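Local coordinates for protein chlorite Dismutase (Nitrobacter winogradskyi, PDB 3QPI) that binds heme b and, as a chlorite O2-lyase, probably converts chlorite into chloride and molecular oxygen, at residues His131-Asp134 against Phe139-Leu142. Numbering follows the deposited sequence.
Sequences HCRD and FDFL. With HEM (protoporphyrin IX containing Fe), chain C.
The carbonyl O of D140 is gripped from two directions: C132 N donates to it at 2.9 Å, 45° above the carbonyl plane, and a water gives it a second hydrogen bond at 2.8 Å. The C132 N-D140 O bond links the two ends of the connection between antiparallel strands 126-131 and 141-147, a hairpin of the dimeric alpha/beta-barrel fold, where D140 and F141 both face I90 in a classic beta bulge. D140 OD1 lies against R133 CB at 3.5 Å; the extended arginine runs alongside the carboxylate, yet NE reaches OD1 through another water, while OD2 accepts hydrogen bonds from K92 N and W97 NE1. On the heme side, F141 and H131 form a non-hydrogen-bonded pair, and H131 ND1 meets the edge of the phenyl ring at F141 CE1, 3.7 Å away. With CG anti to its carbonyl carbon (chi1 -48°), F141 brings its ring against a propionate arm and a methyl group of the heme. Replacing F141 by an alanine would probably open a gap beside heme CAD and CMD and leave H131 without its aromatic neighbour. D140 CB lies over one ring face, offset toward the rim; over the centre of the opposite face sits heme CAD, 3.8 Å above the plane.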
ATOM      1  N   HIS A 131      -1.737  -7.367   5.140  1.00 24.88           N
ATOM      2  CA  HIS A 131      -1.213  -8.619   4.574  1.00 26.23           C
ATOM      3  C   HIS A 131      -2.339  -9.551   4.182  1.00 27.14           C
ATOM      4  O   HIS A 131      -3.312  -9.676   4.932  1.00 26.55           O
ATOM      5  CB  HIS A 131      -0.345  -9.304   5.615  1.00 23.95           C
ATOM      6  CG  HIS A 131       0.862  -8.509   5.997  1.00 27.11           C
ATOM      7  ND1 HIS A 131       2.115  -8.768   5.484  1.00 28.03           N
ATOM      8  CD2 HIS A 131       1.008  -7.449   6.826  1.00 27.12           C
ATOM      9  CE1 HIS A 131       2.985  -7.915   5.996  1.00 30.50           C
ATOM     10  NE2 HIS A 131       2.338  -7.098   6.809  1.00 27.89           N
ATOM     11  N   CYS A 132      -2.235 -10.214   3.032  1.00 27.29           N
ATOM     12  CA  CYS A 132      -3.319 -11.112   2.632  1.00 31.27           C
ATOM     13  C   CYS A 132      -2.923 -12.344   1.856  1.00 33.19           C
ATOM     14  O   CYS A 132      -3.795 -13.070   1.400  1.00 32.84           O
ATOM     15  CB  CYS A 132      -4.397 -10.376   1.843  1.00 36.17           C
ATOM     16  SG  CYS A 132      -3.865  -8.929   0.898  1.00 35.52           S
ATOM     17  N   ARG A 133      -1.628 -12.585   1.702  1.00 34.57           N
ATOM     18  CA  ARG A 133      -1.176 -13.782   1.027  1.00 32.13           C
ATOM     19  C   ARG A 133      -1.708 -14.981   1.805  1.00 34.62           C
ATOM     20  O   ARG A 133      -2.329 -15.894   1.245  1.00 33.89           O
ATOM     21  CB  ARG A 133       0.355 -13.809   0.962  1.00 33.53           C
ATOM     22  CG  ARG A 133       0.924 -15.058   0.298  1.00 34.24           C
ATOM     23  CD  ARG A 133       2.397 -14.894  -0.049  1.00 36.21           C
ATOM     24  NE  ARG A 133       2.868 -15.972  -0.921  1.00 36.19           N
ATOM     25  CZ  ARG A 133       3.511 -17.066  -0.502  1.00 40.66           C
ATOM     26  NH1 ARG A 133       3.808 -17.244   0.785  1.00 35.96           N
ATOM     27  NH2 ARG A 133       3.882 -17.988  -1.388  1.00 39.18           N
ATOM     28  N   ASP A 134      -1.494 -14.956   3.113  1.00 35.06           N
ATOM     29  CA  ASP A 134      -1.801 -16.110   3.951  1.00 37.90           C
ATOM     30  C   ASP A 134      -3.293 -16.394   4.121  1.00 42.58           C
ATOM     31  O   ASP A 134      -3.656 -17.396   4.738  1.00 45.08           O
ATOM     32  CB  ASP A 134      -1.163 -15.947   5.333  1.00 38.95           C
ATOM     33  CG  ASP A 134       0.318 -16.342   5.349  1.00 42.13           C
ATOM     34  OD1 ASP A 134       0.829 -16.877   4.328  1.00 38.62           O
ATOM     35  OD2 ASP A 134       0.970 -16.116   6.391  1.00 41.15           O
ATOM     36  N   PHE A 139      -4.006 -10.862  -4.043  1.00 33.76           N
ATOM     37  CA  PHE A 139      -2.837 -10.009  -3.839  1.00 31.08           C
ATOM     38  C   PHE A 139      -2.153 -10.466  -2.578  1.00 31.28           C
ATOM     39  O   PHE A 139      -2.726 -11.245  -1.819  1.00 31.96           O
ATOM     40  CB  PHE A 139      -3.246  -8.540  -3.739  1.00 29.21           C
ATOM     41  CG  PHE A 139      -3.817  -8.001  -5.016  1.00 34.08           C
ATOM     42  CD1 PHE A 139      -2.970  -7.513  -6.020  1.00 31.22           C
ATOM     43  CD2 PHE A 139      -5.204  -8.009  -5.234  1.00 33.13           C
ATOM     44  CE1 PHE A 139      -3.501  -7.024  -7.217  1.00 34.53           C
ATOM     45  CE2 PHE A 139      -5.744  -7.524  -6.429  1.00 31.73           C
ATOM     46  CZ  PHE A 139      -4.886  -7.027  -7.425  1.00 30.38           C
ATOM     47  N   ASP A 140      -0.927 -10.000  -2.368  1.00 28.38           N
ATOM     48  CA  ASP A 140      -0.170 -10.317  -1.167  1.00 29.71           C
ATOM     49  C   ASP A 140      -0.276  -9.192  -0.148  1.00 28.91           C
ATOM     50  O   ASP A 140      -0.243  -9.424   1.053  1.00 26.22           O
ATOM     51  CB  ASP A 140       1.315 -10.561  -1.503  1.00 28.99           C
ATOM     52  CG  ASP A 140       1.528 -11.801  -2.361  1.00 29.99           C
ATOM     53  OD1 ASP A 140       0.629 -12.654  -2.363  1.00 30.31           O
ATOM     54  OD2 ASP A 140       2.589 -11.921  -3.023  1.00 29.53           O
ATOM     55  N   PHE A 141      -0.376  -7.961  -0.624  1.00 28.96           N
ATOM     56  CA  PHE A 141      -0.488  -6.837   0.285  1.00 28.69           C
ATOM     57  C   PHE A 141      -1.552  -5.882  -0.220  1.00 29.50           C
ATOM     58  O   PHE A 141      -1.788  -5.793  -1.419  1.00 30.62           O
ATOM     59  CB  PHE A 141       0.845  -6.088   0.377  1.00 28.01           C
ATOM     60  CG  PHE A 141       2.025  -6.980   0.599  1.00 32.34           C
ATOM     61  CD1 PHE A 141       2.308  -7.470   1.869  1.00 28.80           C
ATOM     62  CD2 PHE A 141       2.860  -7.336  -0.466  1.00 27.97           C
ATOM     63  CE1 PHE A 141       3.415  -8.319   2.075  1.00 31.55           C
ATOM     64  CE2 PHE A 141       3.947  -8.183  -0.260  1.00 28.79           C
ATOM     65  CZ  PHE A 141       4.232  -8.657   1.017  1.00 30.80           C
ATOM     66  N   LEU A 142      -2.189  -5.175   0.705  1.00 25.16           N
ATOM     67  CA  LEU A 142      -2.987  -4.006   0.371  1.00 25.67           C
ATOM     68  C   LEU A 142      -2.290  -2.838   1.044  1.00 25.37           C
ATOM     69  O   LEU A 142      -2.121  -2.823   2.269  1.00 25.39           O
ATOM     70  CB  LEU A 142      -4.423  -4.147   0.869  1.00 25.75           C
ATOM     71  CG  LEU A 142      -5.171  -5.413   0.410  1.00 27.36           C
ATOM     72  CD1 LEU A 142      -6.590  -5.474   0.993  1.00 25.86           C
ATOM     73  CD2 LEU A 142      -5.235  -5.465  -1.099  1.00 25.37           C
TER
HETATM   74  CHA HEM C1001       6.557  -2.536   3.639  1.00 18.80           C
HETATM   75  CHB HEM C1001       7.746   1.923   4.909  1.00 24.82           C
HETATM   76  CHC HEM C1001       5.561   3.643   0.919  1.00 20.79           C
HETATM   77  CHD HEM C1001       4.670  -0.800  -0.431  1.00 17.06           C
HETATM   78  C1A HEM C1001       7.027  -1.443   4.284  1.00  6.83           C
HETATM   79  C2A HEM C1001       7.713  -1.548   5.563  1.00 12.52           C
HETATM   80  C3A HEM C1001       8.054  -0.308   5.967  1.00  4.80           C
HETATM   81  C4A HEM C1001       7.588   0.595   4.917  1.00 19.25           C
HETATM   82  CMA HEM C1001       8.833   0.058   7.283  1.00 28.10           C
HETATM   83  CAA HEM C1001       7.982  -2.910   6.221  1.00 17.10           C
HETATM   84  CBA HEM C1001       6.965  -3.308   7.282  1.00 30.24           C
HETATM   85  CGA HEM C1001       7.514  -4.561   7.933  1.00 33.27           C
HETATM   86  O1A HEM C1001       6.891  -5.613   7.697  1.00 27.72           O
HETATM   87  O2A HEM C1001       8.566  -4.527   8.648  1.00 26.85           O
HETATM   88  C1B HEM C1001       7.225   2.700   3.932  1.00 20.73           C
HETATM   89  C2B HEM C1001       7.215   4.138   4.038  1.00 16.78           C
HETATM   90  C3B HEM C1001       6.581   4.601   2.970  1.00 21.82           C
HETATM   91  C4B HEM C1001       6.197   3.483   2.131  1.00 11.90           C
HETATM   92  CMB HEM C1001       7.770   5.016   5.188  1.00 20.67           C
HETATM   93  CAB HEM C1001       6.364   6.108   2.704  1.00 28.91           C
HETATM   94  CBB HEM C1001       5.139   6.552   2.415  1.00 26.00           C
HETATM   95  C1C HEM C1001       5.143   2.612   0.170  1.00  7.42           C
HETATM   96  C2C HEM C1001       4.434   2.652  -1.110  1.00 15.42           C
HETATM   97  C3C HEM C1001       4.169   1.389  -1.439  1.00 11.41           C
HETATM   98  C4C HEM C1001       4.739   0.546  -0.404  1.00 18.72           C
HETATM   99  CMC HEM C1001       4.015   3.945  -1.849  1.00 11.66           C
HETATM  100  CAC HEM C1001       3.470   0.804  -2.679  1.00 26.62           C
HETATM  101  CBC HEM C1001       3.492   1.488  -3.831  1.00 30.78           C
HETATM  102  C1D HEM C1001       5.034  -1.669   0.518  1.00 17.59           C
HETATM  103  C2D HEM C1001       4.857  -3.096   0.398  1.00  9.98           C
HETATM  104  C3D HEM C1001       5.452  -3.618   1.698  1.00 16.64           C
HETATM  105  C4D HEM C1001       5.934  -2.463   2.417  1.00  6.11           C
HETATM  106  CMD HEM C1001       4.211  -3.954  -0.739  1.00 22.39           C
HETATM  107  CAD HEM C1001       5.562  -5.080   2.150  1.00 17.08           C
HETATM  108  CBD HEM C1001       6.958  -5.554   1.716  1.00 22.89           C
HETATM  109  CGD HEM C1001       7.079  -7.040   1.968  1.00 28.50           C
HETATM  110  O1D HEM C1001       6.825  -7.462   3.119  1.00 27.19           O
HETATM  111  O2D HEM C1001       7.428  -7.802   1.023  1.00 28.47           O
HETATM  112  NA  HEM C1001       6.932  -0.096   3.889  1.00 10.34           N
HETATM  113  NB  HEM C1001       6.596   2.301   2.753  1.00 16.16           N
HETATM  114  NC  HEM C1001       5.321   1.316   0.565  1.00 18.53           N
HETATM  115  ND  HEM C1001       5.687  -1.322   1.714  1.00 13.16           N
HETATM  116 FE   HEM C1001       6.218   0.478   2.038  1.00 23.80          FE
HETATM  117  O   HOH W   1       1.470 -15.180  -3.508  1.00 26.37           O
HETATM  118  O   HOH W   2       1.144 -11.170   2.792  1.00 29.10           O